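Long-range contact in transmembrane oligosaccharyl transferase (Archaeoglobus fulgidus, PDB 3WAJ), which is a multi-pass membrane protein of the STT3/AglB oligosaccharyl transferase family and binds a zinc ion: residues L43-I55 with W550-H562. Numbering follows the deposited sequence.
Sequences LGGNDPWYYYRLI and WWDYGHWIEAVAH
Arg-53 NE is gripped by two carboxylates, Glu-558 across the contact and Asp-69 from outside it. Its salt bridge to Glu-558 OE2 is 3.0 Å long. The carboxylate and guanidinium planes are steeply turned, so the groups do not lie flat together. Arg-53 NH1 and NH2 are held by Tyr-524 O and Tyr-528 OH, so all three of its nitrogens have partners, which should limit its rotation. The other carboxylate oxygen, Glu-558 OE1, sits at the ring edge of Tyr-50, whose OH bonds Asp-69. Tyr-50 CB lies over the centre of the His-555 ring, a CH-pi contact, and the two rings form an offset stack. With its CG anti to the backbone N (chi1 -165°), the Tyr-50 ring turns toward His-555 and brings CE1 to 3.4 Å from Glu-558 OE1. At the loop end, Trp-556 NE1 donates to Gly-45 O at 2.9 Å, with the acceptor near the indole plane. The same edge of Trp-556 points at one face of Trp-49 in a T-shaped pair, planes at 74°. Trp-49 CZ3 touches Val-560 CG2 at 3.5 Å, and Ala-559 CB lies near the Trp-49 ring edge. Asp-47 belongs to the zinc site with Asp-161 and His-163; its OD1 is 3.4 Å from His-555 CD2. The contact joins the STT3 and AglB core regions beside the metal. Helices 47-55 and 554-561 cross at 37°, flanked by helix 102-118 at Trp-49 and helix 501-513 at Val-560.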
ATOM      1  N   LEU A  43       8.708   6.915  -8.262  1.00 40.88           N
ATOM      2  CA  LEU A  43       7.815   7.250  -7.157  1.00 40.94           C
ATOM      3  C   LEU A  43       7.834   6.088  -6.172  1.00 33.73           C
ATOM      4  O   LEU A  43       8.110   4.957  -6.557  1.00 34.24           O
ATOM      5  CB  LEU A  43       6.377   7.498  -7.672  1.00 44.92           C
ATOM      6  CG  LEU A  43       6.164   8.654  -8.660  1.00 43.54           C
ATOM      7  CD1 LEU A  43       4.720   8.701  -9.188  1.00 36.23           C
ATOM      8  CD2 LEU A  43       6.536   9.989  -8.029  1.00 41.99           C
ATOM      9  N   GLY A  44       7.536   6.360  -4.908  1.00 30.97           N
ATOM     10  CA  GLY A  44       7.596   5.329  -3.890  1.00 33.46           C
ATOM     11  C   GLY A  44       6.408   4.385  -3.894  1.00 38.20           C
ATOM     12  O   GLY A  44       5.371   4.670  -4.520  1.00 38.74           O
ATOM     13  N   GLY A  45       6.574   3.260  -3.193  1.00 35.21           N
ATOM     14  CA  GLY A  45       5.493   2.337  -2.874  1.00 28.16           C
ATOM     15  C   GLY A  45       4.555   1.961  -4.011  1.00 35.92           C
ATOM     16  O   GLY A  45       4.993   1.731  -5.144  1.00 34.72           O
ATOM     17  N   ASN A  46       3.261   1.876  -3.705  1.00 35.22           N
ATOM     18  CA  ASN A  46       2.269   1.582  -4.721  1.00 35.02           C
ATOM     19  C   ASN A  46       1.320   2.763  -4.928  1.00 34.65           C
ATOM     20  O   ASN A  46       1.071   3.183  -6.055  1.00 35.66           O
ATOM     21  CB  ASN A  46       1.444   0.358  -4.329  1.00 33.98           C
ATOM     22  CG  ASN A  46       2.293  -0.819  -3.926  1.00 35.98           C
ATOM     23  OD1 ASN A  46       3.260  -1.172  -4.610  1.00 40.25           O
ATOM     24  ND2 ASN A  46       1.919  -1.460  -2.817  1.00 35.43           N
ATOM     25  N   ASP A  47       0.773   3.275  -3.834  1.00 37.68           N
ATOM     26  CA  ASP A  47      -0.237   4.330  -3.920  1.00 42.05           C
ATOM     27  C   ASP A  47       0.173   5.632  -4.645  1.00 37.31           C
ATOM     28  O   ASP A  47      -0.653   6.213  -5.356  1.00 33.80           O
ATOM     29  CB  ASP A  47      -0.837   4.616  -2.536  1.00 41.82           C
ATOM     30  CG  ASP A  47      -1.652   3.446  -2.010  1.00 43.24           C
ATOM     31  OD1 ASP A  47      -2.121   2.623  -2.846  1.00 37.06           O
ATOM     32  OD2 ASP A  47      -1.826   3.355  -0.768  1.00 43.40           O
ATOM     33  N   PRO A  48       1.438   6.077  -4.493  1.00 32.92           N
ATOM     34  CA  PRO A  48       1.833   7.237  -5.308  1.00 35.99           C
ATOM     35  C   PRO A  48       1.715   6.974  -6.809  1.00 37.57           C
ATOM     36  O   PRO A  48       1.468   7.913  -7.561  1.00 39.74           O
ATOM     37  CB  PRO A  48       3.295   7.470  -4.909  1.00 33.96           C
ATOM     38  CG  PRO A  48       3.383   6.921  -3.497  1.00 36.92           C
ATOM     39  CD  PRO A  48       2.487   5.700  -3.525  1.00 29.75           C
ATOM     40  N   TRP A  49       1.888   5.732  -7.249  1.00 36.11           N
ATOM     41  CA  TRP A  49       1.679   5.447  -8.667  1.00 35.79           C
ATOM     42  C   TRP A  49       0.222   5.640  -9.096  1.00 34.77           C
ATOM     43  O   TRP A  49      -0.054   6.001 -10.242  1.00 36.05           O
ATOM     44  CB  TRP A  49       2.192   4.052  -9.026  1.00 28.93           C
ATOM     45  CG  TRP A  49       3.685   3.995  -8.866  1.00 33.35           C
ATOM     46  CD1 TRP A  49       4.375   3.762  -7.709  1.00 27.31           C
ATOM     47  CD2 TRP A  49       4.679   4.238  -9.886  1.00 30.88           C
ATOM     48  NE1 TRP A  49       5.732   3.826  -7.948  1.00 30.50           N
ATOM     49  CE2 TRP A  49       5.945   4.118  -9.273  1.00 31.18           C
ATOM     50  CE3 TRP A  49       4.617   4.548 -11.244  1.00 31.31           C
ATOM     51  CZ2 TRP A  49       7.149   4.281  -9.983  1.00 30.38           C
ATOM     52  CZ3 TRP A  49       5.819   4.707 -11.957  1.00 35.35           C
ATOM     53  CH2 TRP A  49       7.065   4.571 -11.320  1.00 32.25           C
ATOM     54  N   TYR A  50      -0.709   5.405  -8.179  1.00 25.71           N
ATOM     55  CA  TYR A  50      -2.116   5.566  -8.512  1.00 26.22           C
ATOM     56  C   TYR A  50      -2.529   7.042  -8.508  1.00 32.93           C
ATOM     57  O   TYR A  50      -3.328   7.461  -9.352  1.00 37.91           O
ATOM     58  CB  TYR A  50      -3.020   4.733  -7.585  1.00 21.96           C
ATOM     59  CG  TYR A  50      -4.403   4.619  -8.149  1.00 27.38           C
ATOM     60  CD1 TYR A  50      -4.651   3.795  -9.246  1.00 31.44           C
ATOM     61  CD2 TYR A  50      -5.459   5.361  -7.627  1.00 27.03           C
ATOM     62  CE1 TYR A  50      -5.921   3.676  -9.805  1.00 29.01           C
ATOM     63  CE2 TYR A  50      -6.756   5.248  -8.172  1.00 27.68           C
ATOM     64  CZ  TYR A  50      -6.969   4.403  -9.266  1.00 28.08           C
ATOM     65  OH  TYR A  50      -8.216   4.286  -9.829  1.00 29.50           O
ATOM     66  N   TYR A  51      -1.997   7.831  -7.567  1.00 31.95           N
ATOM     67  CA  TYR A  51      -2.159   9.287  -7.665  1.00 34.27           C
ATOM     68  C   TYR A  51      -1.708   9.769  -9.038  1.00 35.10           C
ATOM     69  O   TYR A  51      -2.417  10.502  -9.716  1.00 42.90           O
ATOM     70  CB  TYR A  51      -1.442  10.044  -6.539  1.00 29.39           C
ATOM     71  CG  TYR A  51      -2.390  10.244  -5.395  1.00 34.43           C
ATOM     72  CD1 TYR A  51      -3.506  11.059  -5.539  1.00 35.49           C
ATOM     73  CD2 TYR A  51      -2.222   9.560  -4.197  1.00 34.13           C
ATOM     74  CE1 TYR A  51      -4.424  11.195  -4.515  1.00 38.31           C
ATOM     75  CE2 TYR A  51      -3.123   9.704  -3.160  1.00 30.16           C
ATOM     76  CZ  TYR A  51      -4.221  10.509  -3.325  1.00 31.69           C
ATOM     77  OH  TYR A  51      -5.106  10.644  -2.288  1.00 36.42           O
ATOM     78  N   TYR A  52      -0.533   9.307  -9.436  1.00 27.21           N
ATOM     79  CA  TYR A  52       0.050   9.611 -10.727  1.00 32.13           C
ATOM     80  C   TYR A  52      -0.941   9.296 -11.845  1.00 35.37           C
ATOM     81  O   TYR A  52      -1.190  10.137 -12.714  1.00 34.01           O
ATOM     82  CB  TYR A  52       1.344   8.807 -10.851  1.00 29.66           C
ATOM     83  CG  TYR A  52       2.012   8.750 -12.199  1.00 35.09           C
ATOM     84  CD1 TYR A  52       2.352   7.513 -12.760  1.00 36.18           C
ATOM     85  CD2 TYR A  52       2.346   9.906 -12.901  1.00 33.13           C
ATOM     86  CE1 TYR A  52       2.999   7.416 -13.976  1.00 27.41           C
ATOM     87  CE2 TYR A  52       2.997   9.818 -14.151  1.00 34.15           C
ATOM     88  CZ  TYR A  52       3.321   8.563 -14.665  1.00 35.07           C
ATOM     89  OH  TYR A  52       3.960   8.439 -15.873  1.00 43.57           O
ATOM     90  N   ARG A  53      -1.515   8.094 -11.803  1.00 29.87           N
ATOM     91  CA  ARG A  53      -2.513   7.674 -12.781  1.00 30.78           C
ATOM     92  C   ARG A  53      -3.684   8.669 -12.797  1.00 34.07           C
ATOM     93  O   ARG A  53      -4.141   9.089 -13.865  1.00 35.76           O
ATOM     94  CB  ARG A  53      -2.988   6.238 -12.474  1.00 31.06           C
ATOM     95  CG  ARG A  53      -4.110   5.677 -13.371  1.00 27.29           C
ATOM     96  CD  ARG A  53      -5.535   6.208 -12.995  1.00 22.36           C
ATOM     97  NE  ARG A  53      -6.549   5.584 -13.842  1.00 27.84           N
ATOM     98  CZ  ARG A  53      -6.740   5.897 -15.121  1.00 31.40           C
ATOM     99  NH1 ARG A  53      -6.018   6.856 -15.683  1.00 31.99           N
ATOM    100  NH2 ARG A  53      -7.662   5.265 -15.829  1.00 28.77           N
ATOM    101  N   LEU A  54      -4.164   9.029 -11.613  1.00 34.42           N
ATOM    102  CA  LEU A  54      -5.293   9.945 -11.503  1.00 37.69           C
ATOM    103  C   LEU A  54      -4.938  11.360 -11.980  1.00 39.56           C
ATOM    104  O   LEU A  54      -5.708  11.982 -12.708  1.00 36.76           O
ATOM    105  CB  LEU A  54      -5.827   9.989 -10.073  1.00 29.36           C
ATOM    106  CG  LEU A  54      -6.469   8.720  -9.527  1.00 29.05           C
ATOM    107  CD1 LEU A  54      -6.966   8.967  -8.067  1.00 19.60           C
ATOM    108  CD2 LEU A  54      -7.608   8.279 -10.430  1.00 25.99           C
ATOM    109  N   ILE A  55      -3.779  11.868 -11.565  1.00 39.30           N
ATOM    110  CA  ILE A  55      -3.389  13.238 -11.890  1.00 38.76           C
ATOM    111  C   ILE A  55      -3.219  13.427 -13.417  1.00 39.74           C
ATOM    112  O   ILE A  55      -3.671  14.407 -13.989  1.00 42.85           O
ATOM    113  CB  ILE A  55      -2.128  13.655 -11.095  1.00 33.37           C
ATOM    114  CG1 ILE A  55      -2.493  13.876  -9.627  1.00 31.95           C
ATOM    115  CG2 ILE A  55      -1.493  14.924 -11.677  1.00 31.43           C
ATOM    116  CD1 ILE A  55      -1.298  13.953  -8.676  1.00 30.51           C
ATOM    117  N   TRP A 550      -0.194 -10.752  -8.413  1.00 24.71           N
ATOM    118  CA  TRP A 550      -0.584 -10.553  -7.022  1.00 28.35           C
ATOM    119  C   TRP A 550      -1.116  -9.115  -6.847  1.00 33.41           C
ATOM    120  O   TRP A 550      -0.805  -8.235  -7.662  1.00 30.33           O
ATOM    121  CB  TRP A 550       0.607 -10.851  -6.094  1.00 25.98           C
ATOM    122  CG  TRP A 550       0.266 -10.962  -4.627  1.00 29.63           C
ATOM    123  CD1 TRP A 550       0.977 -10.434  -3.591  1.00 34.19           C
ATOM    124  CD2 TRP A 550      -0.861 -11.641  -4.033  1.00 32.87           C
ATOM    125  NE1 TRP A 550       0.371 -10.736  -2.396  1.00 38.43           N
ATOM    126  CE2 TRP A 550      -0.758 -11.472  -2.635  1.00 35.73           C
ATOM    127  CE3 TRP A 550      -1.946 -12.367  -4.547  1.00 36.13           C
ATOM    128  CZ2 TRP A 550      -1.695 -12.010  -1.737  1.00 35.01           C
ATOM    129  CZ3 TRP A 550      -2.879 -12.892  -3.658  1.00 36.49           C
ATOM    130  CH2 TRP A 550      -2.745 -12.715  -2.269  1.00 34.87           C
ATOM    131  N   TRP A 551      -1.915  -8.867  -5.810  1.00 29.54           N
ATOM    132  CA  TRP A 551      -2.622  -7.582  -5.720  1.00 25.83           C
ATOM    133  C   TRP A 551      -1.699  -6.389  -5.459  1.00 31.84           C
ATOM    134  O   TRP A 551      -2.023  -5.269  -5.856  1.00 31.43           O
ATOM    135  CB  TRP A 551      -3.736  -7.638  -4.676  1.00 27.65           C
ATOM    136  CG  TRP A 551      -3.289  -7.935  -3.269  1.00 36.32           C
ATOM    137  CD1 TRP A 551      -3.215  -9.166  -2.680  1.00 41.09           C
ATOM    138  CD2 TRP A 551      -2.908  -6.984  -2.257  1.00 36.61           C
ATOM    139  NE1 TRP A 551      -2.800  -9.045  -1.372  1.00 36.65           N
ATOM    140  CE2 TRP A 551      -2.597  -7.721  -1.087  1.00 35.45           C
ATOM    141  CE3 TRP A 551      -2.785  -5.587  -2.230  1.00 34.58           C
ATOM    142  CZ2 TRP A 551      -2.183  -7.105   0.109  1.00 35.07           C
ATOM    143  CZ3 TRP A 551      -2.368  -4.972  -1.045  1.00 35.90           C
ATOM    144  CH2 TRP A 551      -2.073  -5.735   0.111  1.00 33.45           C
ATOM    145  N   ASP A 552      -0.561  -6.637  -4.803  1.00 28.05           N
ATOM    146  CA  ASP A 552       0.456  -5.607  -4.531  1.00 28.69           C
ATOM    147  C   ASP A 552       0.817  -4.769  -5.753  1.00 34.78           C
ATOM    148  O   ASP A 552       1.055  -3.565  -5.637  1.00 37.46           O
ATOM    149  CB  ASP A 552       1.762  -6.270  -4.048  1.00 30.45           C
ATOM    150  CG  ASP A 552       1.630  -6.900  -2.704  1.00 38.91           C
ATOM    151  OD1 ASP A 552       0.518  -6.893  -2.115  1.00 56.81           O
ATOM    152  OD2 ASP A 552       2.653  -7.412  -2.234  1.00 37.79           O
ATOM    153  N   TYR A 553       0.847  -5.433  -6.910  1.00 29.90           N
ATOM    154  CA  TYR A 553       1.467  -4.923  -8.132  1.00 30.41           C
ATOM    155  C   TYR A 553       0.504  -4.155  -9.051  1.00 34.00           C
ATOM    156  O   TYR A 553       0.928  -3.611 -10.076  1.00 38.85           O
ATOM    157  CB  TYR A 553       2.159  -6.105  -8.873  1.00 17.60           C
ATOM    158  CG  TYR A 553       3.115  -6.829  -7.946  1.00 30.74           C
ATOM    159  CD1 TYR A 553       4.174  -6.136  -7.354  1.00 32.24           C
ATOM    160  CD2 TYR A 553       2.963  -8.176  -7.632  1.00 27.58           C
ATOM    161  CE1 TYR A 553       5.069  -6.761  -6.487  1.00 31.90           C
ATOM    162  CE2 TYR A 553       3.871  -8.826  -6.748  1.00 25.64           C
ATOM    163  CZ  TYR A 553       4.916  -8.099  -6.175  1.00 30.52           C
ATOM    164  OH  TYR A 553       5.823  -8.687  -5.284  1.00 26.55           O
ATOM    165  N   GLY A 554      -0.779  -4.101  -8.672  1.00 28.94           N
ATOM    166  CA  GLY A 554      -1.825  -3.531  -9.515  1.00 23.49           C
ATOM    167  C   GLY A 554      -1.575  -2.106  -9.983  1.00 27.69           C
ATOM    168  O   GLY A 554      -1.748  -1.774 -11.171  1.00 30.09           O
ATOM    169  N   HIS A 555      -1.155  -1.253  -9.054  1.00 22.62           N
ATOM    170  CA  HIS A 555      -0.883   0.141  -9.391  1.00 26.73           C
ATOM    171  C   HIS A 555       0.256   0.305 -10.408  1.00 33.66           C
ATOM    172  O   HIS A 555       0.139   1.115 -11.345  1.00 36.72           O
ATOM    173  CB  HIS A 555      -0.701   0.998  -8.125  1.00 29.43           C
ATOM    174  CG  HIS A 555      -1.962   1.152  -7.327  1.00 31.72           C
ATOM    175  ND1 HIS A 555      -3.209   0.873  -7.843  1.00 39.04           N
ATOM    176  CD2 HIS A 555      -2.163   1.549  -6.046  1.00 27.40           C
ATOM    177  CE1 HIS A 555      -4.132   1.096  -6.914  1.00 33.01           C
ATOM    178  NE2 HIS A 555      -3.517   1.512  -5.820  1.00 30.94           N
ATOM    179  N   TRP A 556       1.335  -0.467 -10.247  1.00 36.00           N
ATOM    180  CA  TRP A 556       2.439  -0.448 -11.218  1.00 31.06           C
ATOM    181  C   TRP A 556       1.995  -0.906 -12.606  1.00 32.14           C
ATOM    182  O   TRP A 556       2.361  -0.296 -13.613  1.00 38.77           O
ATOM    183  CB  TRP A 556       3.592  -1.337 -10.753  1.00 26.54           C
ATOM    184  CG  TRP A 556       4.200  -0.931  -9.452  1.00 28.97           C
ATOM    185  CD1 TRP A 556       4.012   0.249  -8.775  1.00 32.02           C
ATOM    186  CD2 TRP A 556       5.115  -1.704  -8.663  1.00 31.08           C
ATOM    187  NE1 TRP A 556       4.768   0.253  -7.615  1.00 30.41           N
ATOM    188  CE2 TRP A 556       5.446  -0.936  -7.524  1.00 32.62           C
ATOM    189  CE3 TRP A 556       5.688  -2.971  -8.813  1.00 27.73           C
ATOM    190  CZ2 TRP A 556       6.312  -1.411  -6.529  1.00 31.30           C
ATOM    191  CZ3 TRP A 556       6.549  -3.437  -7.834  1.00 29.11           C
ATOM    192  CH2 TRP A 556       6.842  -2.668  -6.698  1.00 25.82           C
ATOM    193  N   ILE A 557       1.222  -1.989 -12.653  1.00 24.73           N
ATOM    194  CA  ILE A 557       0.777  -2.552 -13.918  1.00 23.96           C
ATOM    195  C   ILE A 557      -0.028  -1.507 -14.663  1.00 29.07           C
ATOM    196  O   ILE A 557       0.192  -1.263 -15.844  1.00 32.55           O
ATOM    197  CB  ILE A 557      -0.062  -3.836 -13.719  1.00 26.90           C
ATOM    198  CG1 ILE A 557       0.837  -4.988 -13.256  1.00 24.73           C
ATOM    199  CG2 ILE A 557      -0.750  -4.239 -15.016  1.00 27.63           C
ATOM    200  CD1 ILE A 557       0.086  -6.284 -12.979  1.00 24.40           C
ATOM    201  N   GLU A 558      -0.948  -0.864 -13.957  1.00 33.37           N
ATOM    202  CA  GLU A 558      -1.759   0.185 -14.559  1.00 32.43           C
ATOM    203  C   GLU A 558      -0.963   1.445 -14.931  1.00 30.29           C
ATOM    204  O   GLU A 558      -1.080   1.940 -16.042  1.00 27.34           O
ATOM    205  CB  GLU A 558      -2.884   0.570 -13.608  1.00 33.00           C
ATOM    206  CG  GLU A 558      -3.758   1.689 -14.141  1.00 34.18           C
ATOM    207  CD  GLU A 558      -4.983   1.917 -13.248  1.00 41.54           C
ATOM    208  OE1 GLU A 558      -5.001   1.375 -12.114  1.00 43.21           O
ATOM    209  OE2 GLU A 558      -5.916   2.629 -13.678  1.00 34.81           O
ATOM    210  N   ALA A 559      -0.170   1.972 -14.001  1.00 26.70           N
ATOM    211  CA  ALA A 559       0.538   3.223 -14.260  1.00 30.11           C
ATOM    212  C   ALA A 559       1.729   3.065 -15.216  1.00 35.20           C
ATOM    213  O   ALA A 559       2.063   3.999 -15.930  1.00 43.05           O
ATOM    214  CB  ALA A 559       0.965   3.893 -12.952  1.00 29.54           C
ATOM    215  N   VAL A 560       2.346   1.885 -15.254  1.00 33.91           N
ATOM    216  CA  VAL A 560       3.552   1.711 -16.060  1.00 33.74           C
ATOM    217  C   VAL A 560       3.308   0.923 -17.342  1.00 31.91           C
ATOM    218  O   VAL A 560       3.780   1.298 -18.410  1.00 35.79           O
ATOM    219  CB  VAL A 560       4.726   1.087 -15.252  1.00 32.62           C
ATOM    220  CG1 VAL A 560       5.961   0.947 -16.137  1.00 30.03           C
ATOM    221  CG2 VAL A 560       5.059   1.952 -14.031  1.00 23.50           C
ATOM    222  N   ALA A 561       2.574  -0.171 -17.240  1.00 29.53           N
ATOM    223  CA  ALA A 561       2.270  -0.968 -18.421  1.00 27.07           C
ATOM    224  C   ALA A 561       1.082  -0.414 -19.212  1.00 29.46           C
ATOM    225  O   ALA A 561       0.882  -0.801 -20.365  1.00 26.58           O
ATOM    226  CB  ALA A 561       2.018  -2.416 -18.036  1.00 25.51           C
ATOM    227  N   HIS A 562       0.301   0.475 -18.592  1.00 23.66           N
ATOM    228  CA  HIS A 562      -1.000   0.883 -19.144  1.00 35.11           C
ATOM    229  C   HIS A 562      -1.805  -0.353 -19.580  1.00 35.74           C
ATOM    230  O   HIS A 562      -2.378  -0.373 -20.670  1.00 37.87           O
ATOM    231  CB  HIS A 562      -0.839   1.844 -20.341  1.00 33.09           C
ATOM    232  CG  HIS A 562      -0.456   3.243 -19.967  1.00 34.27           C
ATOM    233  ND1 HIS A 562      -0.233   4.230 -20.905  1.00 38.40           N
ATOM    234  CD2 HIS A 562      -0.244   3.824 -18.759  1.00 35.25           C
ATOM    235  CE1 HIS A 562       0.088   5.356 -20.294  1.00 34.96           C
ATOM    236  NE2 HIS A 562       0.086   5.136 -18.990  1.00 34.55           N
TER